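PDB 3N6Y: immunoglobulin-like protein from Pseudomonas aeruginosa, which is of unknown function, a probably secreted or exported protein of the DUF3859 family with an immunoglobulin-like beta-sandwich fold. Local coordinates for residues 111-123 and 127-137. Sequence-based numbering, arbitrary orientation. Where two conformers were deposited one is given.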
ATOM      1  N   HIS A 111      16.112  10.166   2.021  1.00 15.25           N
ATOM      2  CA  HIS A 111      15.551  10.711   0.783  1.00 14.80           C
ATOM      3  C   HIS A 111      14.093  10.270   0.558  1.00 14.20           C
ATOM      4  O   HIS A 111      13.404  10.812  -0.321  1.00 14.08           O
ATOM      5  CB  HIS A 111      16.413  10.314  -0.427  1.00 15.40           C
ATOM      6  CG  HIS A 111      16.524   8.841  -0.633  1.00 15.44           C
ATOM      7  ND1 HIS A 111      17.569   8.097  -0.125  1.00 16.21           N
ATOM      8  CD2 HIS A 111      15.725   7.981  -1.304  1.00 15.28           C
ATOM      9  CE1 HIS A 111      17.401   6.829  -0.481  1.00 16.71           C
ATOM     10  NE2 HIS A 111      16.302   6.732  -1.219  1.00 15.51           N
ATOM     11  N   GLU A 112      13.656   9.236   1.267  1.00 14.60           N
ATOM     12  CA  GLU A 112      12.286   8.764   1.140  1.00 14.21           C
ATOM     13  C   GLU A 112      11.277   9.607   1.938  1.00 14.89           C
ATOM     14  O   GLU A 112      10.051   9.589   1.658  1.00 15.78           O
ATOM     15  CB  GLU A 112      12.195   7.285   1.541  1.00 14.59           C
ATOM     16  CG  GLU A 112      12.977   6.379   0.661  1.00 14.82           C
ATOM     17  CD  GLU A 112      12.963   4.958   1.113  1.00 16.04           C
ATOM     18  OE1 GLU A 112      12.915   4.713   2.321  1.00 17.24           O
ATOM     19  OE2 GLU A 112      13.038   4.084   0.233  1.00 16.96           O
ATOM     20  N   VAL A 113      11.788  10.403   2.911  1.00 14.99           N
ATOM     21  CA  VAL A 113      10.943  11.259   3.737  1.00 15.08           C
ATOM     22  C   VAL A 113      10.648  12.522   2.966  1.00 16.43           C
ATOM     23  O   VAL A 113      11.394  13.494   3.064  1.00 17.17           O
ATOM     24  CB  VAL A 113      11.642  11.611   5.094  1.00 15.04           C
ATOM     25  CG1 VAL A 113      10.714  12.514   5.980  1.00 15.73           C
ATOM     26  CG2 VAL A 113      12.128  10.330   5.840  1.00 15.39           C
ATOM     27  N   VAL A 114       9.559  12.492   2.191  1.00 15.82           N
ATOM     28  CA  VAL A 114       9.191  13.615   1.352  1.00 16.30           C
ATOM     29  C   VAL A 114       7.805  14.103   1.726  1.00 15.51           C
ATOM     30  O   VAL A 114       6.800  13.363   1.648  1.00 14.93           O
ATOM     31  CB  VAL A 114       9.211  13.230  -0.139  1.00 16.94           C
ATOM     32  CG1 VAL A 114       8.814  14.438  -1.020  1.00 17.08           C
ATOM     33  CG2 VAL A 114      10.576  12.685  -0.521  1.00 16.39           C
ATOM     34  N   LYS A 115       7.759  15.354   2.178  1.00 16.68           N
ATOM     35  CA  LYS A 115       6.503  15.950   2.609  1.00 17.56           C
ATOM     36  C   LYS A 115       5.586  16.158   1.421  1.00 17.98           C
ATOM     37  O   LYS A 115       6.045  16.441   0.304  1.00 17.70           O
ATOM     38  CB  LYS A 115       6.751  17.288   3.345  1.00 19.54           C
ATOM     39  CG  LYS A 115       7.497  17.080   4.633  1.00 20.45           C
ATOM     40  CD  LYS A 115       7.765  18.382   5.402  1.00 22.92           C
ATOM     41  CE  LYS A 115       8.665  18.068   6.607  1.00 23.54           C
ATOM     42  NZ  LYS A 115       9.339  19.240   7.244  1.00 27.87           N
ATOM     43  N   GLY A 116       4.292  15.996   1.672  1.00 17.58           N
ATOM     44  CA  GLY A 116       3.253  16.233   0.674  1.00 17.77           C
ATOM     45  C   GLY A 116       2.274  15.068   0.599  1.00 17.60           C
ATOM     46  O   GLY A 116       2.206  14.225   1.503  1.00 16.40           O
ATOM     47  N   GLU A 117       1.531  14.997  -0.494  1.00 17.64           N
ATOM     48  CA  GLU A 117       0.499  13.963  -0.659  0.50 18.74           C
ATOM     49  C   GLU A 117       1.073  12.694  -1.309  1.00 17.96           C
ATOM     50  O   GLU A 117       1.704  12.759  -2.380  1.00 18.61           O
ATOM     51  CB  GLU A 117      -0.679  14.494  -1.495  0.50 20.67           C
ATOM     52  CG  GLU A 117      -1.673  13.393  -1.897  0.50 22.09           C
ATOM     53  CD  GLU A 117      -3.041  13.905  -2.307  0.50 24.03           C
ATOM     54  OE1 GLU A 117      -3.288  15.138  -2.214  0.50 28.18           O
ATOM     55  OE2 GLU A 117      -3.893  13.075  -2.696  0.50 25.42           O
ATOM     56  N   TRP A 118       0.823  11.538  -0.672  1.00 16.50           N
ATOM     57  CA  TRP A 118       1.139  10.228  -1.171  1.00 16.22           C
ATOM     58  C   TRP A 118      -0.212   9.523  -1.332  1.00 17.00           C
ATOM     59  O   TRP A 118      -1.039   9.462  -0.388  1.00 17.12           O
ATOM     60  CB  TRP A 118       1.961   9.459  -0.153  1.00 15.72           C
ATOM     61  CG  TRP A 118       3.336   9.983   0.068  1.00 14.81           C
ATOM     62  CD1 TRP A 118       3.700  11.203   0.586  1.00 15.48           C
ATOM     63  CD2 TRP A 118       4.523   9.265  -0.153  1.00 15.14           C
ATOM     64  NE1 TRP A 118       5.078  11.252   0.681  1.00 14.82           N
ATOM     65  CE2 TRP A 118       5.602  10.082   0.229  1.00 15.30           C
ATOM     66  CE3 TRP A 118       4.781   8.005  -0.650  1.00 14.68           C
ATOM     67  CZ2 TRP A 118       6.924   9.667   0.109  1.00 14.33           C
ATOM     68  CZ3 TRP A 118       6.104   7.574  -0.792  1.00 13.35           C
ATOM     69  CH2 TRP A 118       7.150   8.410  -0.391  1.00 14.30           C
ATOM     70  N   ARG A 119      -0.461   9.078  -2.543  1.00 14.89           N
ATOM     71  CA  ARG A 119      -1.694   8.404  -2.885  0.50 14.91           C
ATOM     72  C   ARG A 119      -1.332   6.955  -3.197  1.00 14.73           C
ATOM     73  O   ARG A 119      -0.584   6.687  -4.133  1.00 14.29           O
ATOM     74  CB  ARG A 119      -2.381   9.139  -4.068  0.50 15.05           C
ATOM     75  CG  ARG A 119      -3.619   8.426  -4.644  0.50 15.31           C
ATOM     76  CD  ARG A 119      -4.269   9.213  -5.791  0.50 16.16           C
ATOM     77  NE  ARG A 119      -5.643   8.823  -6.094  0.50 15.96           N
ATOM     78  CZ  ARG A 119      -6.372   9.335  -7.094  0.50 17.01           C
ATOM     79  NH1 ARG A 119      -5.864  10.258  -7.917  0.50 18.06           N
ATOM     80  NH2 ARG A 119      -7.643   8.952  -7.255  0.50 16.72           N
ATOM     81  N   LEU A 120      -1.860   6.016  -2.403  1.00 12.81           N
ATOM     82  CA  LEU A 120      -1.592   4.582  -2.519  1.00 13.52           C
ATOM     83  C   LEU A 120      -2.833   3.917  -3.072  1.00 14.52           C
ATOM     84  O   LEU A 120      -3.948   4.112  -2.545  1.00 13.49           O
ATOM     85  CB  LEU A 120      -1.285   4.008  -1.126  1.00 13.89           C
ATOM     86  CG  LEU A 120       0.198   4.106  -0.688  1.00 14.62           C
ATOM     87  CD1 LEU A 120       0.755   5.530  -0.767  1.00 16.24           C
ATOM     88  CD2 LEU A 120       0.347   3.597   0.723  1.00 16.11           C
HETATM   89  N   MSE A 121      -2.674   3.234  -4.176  1.00 12.57           N
HETATM   90  CA  MSE A 121      -3.776   2.664  -4.944  1.00 13.78           C
HETATM   91  C   MSE A 121      -3.473   1.225  -5.247  1.00 12.16           C
HETATM   92  O   MSE A 121      -2.414   0.916  -5.800  1.00 14.51           O
HETATM   93  CB  MSE A 121      -3.978   3.478  -6.248  1.00 13.62           C
HETATM   94  CG  MSE A 121      -4.177   4.952  -6.005  1.00 14.79           C
HETATM   95 SE   MSE A 121      -4.254   5.907  -7.720  1.00 15.12          SE
HETATM   96  CE  MSE A 121      -6.205   5.758  -7.988  1.00 19.33           C
ATOM     97  N   VAL A 122      -4.402   0.338  -4.866  1.00 13.02           N
ATOM     98  CA  VAL A 122      -4.340  -1.065  -5.214  1.00 13.23           C
ATOM     99  C   VAL A 122      -5.270  -1.381  -6.384  1.00 12.97           C
ATOM    100  O   VAL A 122      -6.467  -1.207  -6.292  1.00 14.63           O
ATOM    101  CB  VAL A 122      -4.800  -2.007  -4.046  1.00 15.58           C
ATOM    102  CG1 VAL A 122      -4.529  -3.483  -4.454  1.00 17.65           C
ATOM    103  CG2 VAL A 122      -4.123  -1.666  -2.792  1.00 18.27           C
ATOM    104  N   PHE A 123      -4.653  -1.877  -7.468  1.00 12.85           N
ATOM    105  CA  PHE A 123      -5.391  -2.277  -8.668  1.00 13.20           C
ATOM    106  C   PHE A 123      -5.267  -3.771  -8.923  1.00 13.31           C
ATOM    107  O   PHE A 123      -4.218  -4.409  -8.617  1.00 15.31           O
ATOM    108  CB  PHE A 123      -4.792  -1.599  -9.906  1.00 13.57           C
ATOM    109  CG  PHE A 123      -5.029  -0.128  -9.972  1.00 13.81           C
ATOM    110  CD1 PHE A 123      -4.160   0.813  -9.397  1.00 13.76           C
ATOM    111  CD2 PHE A 123      -6.114   0.340 -10.646  1.00 14.50           C
ATOM    112  CE1 PHE A 123      -4.423   2.183  -9.483  1.00 14.06           C
ATOM    113  CE2 PHE A 123      -6.391   1.729 -10.711  1.00 14.23           C
ATOM    114  CZ  PHE A 123      -5.523   2.624 -10.147  1.00 14.76           C
ATOM    115  N   ARG A 127      -8.727  -2.270 -12.706  1.00 14.39           N
ATOM    116  CA  ARG A 127      -9.740  -2.058 -11.697  1.00 14.57           C
ATOM    117  C   ARG A 127      -9.123  -1.710 -10.359  1.00 13.95           C
ATOM    118  O   ARG A 127      -8.277  -2.419  -9.829  1.00 15.01           O
ATOM    119  CB  ARG A 127     -10.633  -3.292 -11.517  1.00 16.27           C
ATOM    120  CG  ARG A 127     -11.783  -3.106 -10.509  1.00 18.50           C
ATOM    121  CD  ARG A 127     -12.773  -4.231 -10.595  1.00 20.99           C
ATOM    122  NE  ARG A 127     -12.062  -5.473 -10.407  1.00 22.55           N
ATOM    123  CZ  ARG A 127     -12.159  -6.296  -9.353  1.00 23.71           C
ATOM    124  NH1 ARG A 127     -12.985  -6.069  -8.340  1.00 26.16           N
ATOM    125  NH2 ARG A 127     -11.410  -7.387  -9.330  1.00 25.73           N
ATOM    126  N   LEU A 128      -9.572  -0.592  -9.834  1.00 14.10           N
ATOM    127  CA  LEU A 128      -9.144  -0.140  -8.522  1.00 14.04           C
ATOM    128  C   LEU A 128      -9.906  -0.869  -7.434  1.00 14.46           C
ATOM    129  O   LEU A 128     -11.147  -0.830  -7.419  1.00 16.21           O
ATOM    130  CB  LEU A 128      -9.464   1.349  -8.397  1.00 14.10           C
ATOM    131  CG  LEU A 128      -9.018   2.015  -7.099  1.00 15.78           C
ATOM    132  CD1 LEU A 128      -7.512   1.930  -6.910  1.00 15.46           C
ATOM    133  CD2 LEU A 128      -9.548   3.461  -7.117  1.00 15.13           C
ATOM    134  N   LEU A 129      -9.188  -1.522  -6.521  1.00 14.61           N
ATOM    135  CA  LEU A 129      -9.804  -2.212  -5.402  1.00 15.94           C
ATOM    136  C   LEU A 129      -9.917  -1.275  -4.164  1.00 15.77           C
ATOM    137  O   LEU A 129     -10.933  -1.283  -3.433  1.00 18.07           O
ATOM    138  CB  LEU A 129      -8.976  -3.441  -5.063  1.00 16.54           C
ATOM    139  CG  LEU A 129      -9.087  -4.529  -6.124  1.00 18.44           C
ATOM    140  CD1 LEU A 129      -8.084  -5.632  -5.885  1.00 19.43           C
ATOM    141  CD2 LEU A 129     -10.556  -5.093  -6.155  1.00 21.25           C
ATOM    142  N   ALA A 130      -8.857  -0.512  -3.900  1.00 15.23           N
ATOM    143  CA  ALA A 130      -8.793   0.352  -2.721  1.00 16.55           C
ATOM    144  C   ALA A 130      -7.807   1.489  -2.924  1.00 15.04           C
ATOM    145  O   ALA A 130      -6.818   1.308  -3.632  1.00 14.41           O
ATOM    146  CB  ALA A 130      -8.438  -0.455  -1.482  1.00 16.57           C
ATOM    147  N   GLU A 131      -8.067   2.609  -2.275  1.00 15.94           N
ATOM    148  CA  GLU A 131      -7.119   3.737  -2.330  1.00 15.01           C
ATOM    149  C   GLU A 131      -7.187   4.570  -1.087  1.00 15.80           C
ATOM    150  O   GLU A 131      -8.266   4.666  -0.461  1.00 15.64           O
ATOM    151  CB  GLU A 131      -7.367   4.615  -3.574  1.00 16.46           C
ATOM    152  CG  GLU A 131      -8.519   5.580  -3.512  1.00 20.05           C
ATOM    153  CD  GLU A 131      -8.507   6.502  -4.724  1.00 24.39           C
ATOM    154  OE1 GLU A 131      -7.428   7.098  -4.992  1.00 30.06           O
ATOM    155  OE2 GLU A 131      -9.560   6.645  -5.366  1.00 27.25           O
ATOM    156  N   LYS A 132      -6.062   5.201  -0.753  1.00 15.29           N
ATOM    157  CA  LYS A 132      -6.019   6.193   0.282  1.00 14.84           C
ATOM    158  C   LYS A 132      -4.940   7.211   0.006  1.00 13.64           C
ATOM    159  O   LYS A 132      -3.830   6.834  -0.452  1.00 16.97           O
ATOM    160  CB  LYS A 132      -5.750   5.563   1.658  1.00 15.28           C
ATOM    161  CG  LYS A 132      -6.438   6.311   2.793  1.00 17.70           C
ATOM    162  CD  LYS A 132      -7.977   6.056   2.813  1.00 20.55           C
ATOM    163  CE  LYS A 132      -8.650   6.866   3.825  1.00 22.81           C
ATOM    164  NZ  LYS A 132     -10.137   6.853   3.741  1.00 25.24           N
ATOM    165  N   SER A 133      -5.302   8.473   0.324  1.00 15.24           N
ATOM    166  CA  SER A 133      -4.393   9.632   0.202  1.00 15.63           C
ATOM    167  C   SER A 133      -3.885   9.998   1.584  1.00 16.41           C
ATOM    168  O   SER A 133      -4.714  10.245   2.486  1.00 17.68           O
ATOM    169  CB  SER A 133      -5.095  10.820  -0.463  1.00 17.86           C
ATOM    170  OG  SER A 133      -5.307  10.516  -1.832  1.00 21.73           O
ATOM    171  N   PHE A 134      -2.557  10.039   1.745  1.00 15.10           N
ATOM    172  CA  PHE A 134      -1.905  10.452   3.004  1.00 15.64           C
ATOM    173  C   PHE A 134      -1.140  11.766   2.863  1.00 17.43           C
ATOM    174  O   PHE A 134      -0.502  11.982   1.837  1.00 18.17           O
ATOM    175  CB  PHE A 134      -0.946   9.401   3.478  1.00 15.27           C
ATOM    176  CG  PHE A 134      -1.590   8.083   3.680  1.00 14.09           C
ATOM    177  CD1 PHE A 134      -2.081   7.721   4.909  1.00 14.58           C
ATOM    178  CD2 PHE A 134      -1.647   7.145   2.615  1.00 14.10           C
ATOM    179  CE1 PHE A 134      -2.664   6.493   5.089  1.00 14.50           C
ATOM    180  CE2 PHE A 134      -2.243   5.927   2.792  1.00 13.67           C
ATOM    181  CZ  PHE A 134      -2.744   5.599   4.024  1.00 14.57           C
ATOM    182  N   ASP A 135      -1.198  12.575   3.913  1.00 17.70           N
ATOM    183  CA  ASP A 135      -0.519  13.872   4.005  0.70 18.77           C
ATOM    184  C   ASP A 135       0.666  13.678   4.949  1.00 18.76           C
ATOM    185  O   ASP A 135       0.458  13.456   6.146  1.00 18.01           O
ATOM    186  CB  ASP A 135      -1.500  14.921   4.567  0.70 21.16           C
ATOM    187  CG  ASP A 135      -0.850  16.247   4.845  0.70 23.21           C
ATOM    188  OD1 ASP A 135      -0.117  16.740   3.967  0.70 24.02           O
ATOM    189  OD2 ASP A 135      -1.064  16.800   5.958  0.70 24.50           O
ATOM    190  N   VAL A 136       1.873  13.762   4.390  1.00 18.50           N
ATOM    191  CA  VAL A 136       3.111  13.536   5.110  1.00 17.85           C
ATOM    192  C   VAL A 136       3.652  14.924   5.449  1.00 19.82           C
ATOM    193  O   VAL A 136       3.886  15.752   4.572  1.00 18.39           O
ATOM    194  CB  VAL A 136       4.103  12.726   4.278  1.00 17.52           C
ATOM    195  CG1 VAL A 136       5.517  12.712   4.906  1.00 17.42           C
ATOM    196  CG2 VAL A 136       3.545  11.310   4.051  1.00 16.28           C
ATOM    197  N   ARG A 137       3.801  15.196   6.731  1.00 21.06           N
ATOM    198  CA  ARG A 137       4.374  16.473   7.133  0.50 23.49           C
ATOM    199  C   ARG A 137       5.064  16.389   8.465  1.00 23.48           C
ATOM    200  O   ARG A 137       4.958  15.389   9.179  1.00 21.34           O
ATOM    201  CB  ARG A 137       3.324  17.579   7.142  0.50 26.59           C
ATOM    202  CG  ARG A 137       2.329  17.535   8.269  0.50 27.53           C
ATOM    203  CD  ARG A 137       1.230  18.568   7.989  0.50 31.10           C
ATOM    204  NE  ARG A 137       0.410  18.868   9.158  0.50 33.25           N
ATOM    205  CZ  ARG A 137      -0.802  19.408   9.095  0.50 35.14           C
ATOM    206  NH1 ARG A 137      -1.325  19.712   7.916  0.50 36.90           N
ATOM    207  NH2 ARG A 137      -1.487  19.651  10.204  0.50 37.04           N
ATOM    208  OXT ARG A 137       5.748  17.351   8.805  0.50 25.44           O
TER
HETATM  209  O   HOH W   1       6.262  19.960   8.260  1.00 37.46           O
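Strands 116-123 and 127-136 run antiparallel as a beta hairpin, paired from Gly116 with Val136 to Phe123 with Leu128; a classic beta bulge near the turn sets Leu129 and Ala130 both opposite Val122, whose O takes a 2.7 Å bond from Leu129 N and a weak one from Ala130 N. On the face carrying Arg119 and Glu131, the extended chain of Arg119, in one of its two conformers, lays its guanidinium side-on to the carboxylate, the planes only 3° apart. NE (2.7 Å) and NH2 (2.9 Å) of Arg119 both grip Glu131 OE1, NH2 on its syn lone pair, which should keep the two groups nearly coplanar. Glu131 CG sits between its backbone N and carbonyl carbon (chi1 78°), bringing the carboxylate over toward strand 116-123, where the selenomethionine methyl CE of Met121 lies 3.5 Å from Glu131 OE1. Farther along, Leu128 CD1 lies over one face of the Phe123 ring in a CH-pi contact, 3.9 Å from its centroid. On the other face, Val136 CG2 meets Trp118 CD1 obliquely at 3.5 Å, while Trp118 NE1 points in the ring plane at Val114 O (2.9 Å, 173°), which should help to fix the indole's rotation. Leu120 CD2 reaches Phe134 CE2. This largely apolar face packs into the sandwich: Phe134 meets Phe52 edge-to-face, and Val122 touches Met54 and Met103. Within its sheet the hairpin lies between strand 68-74, beside 116-124, and the short parallel strand 43-44, beside 127-136.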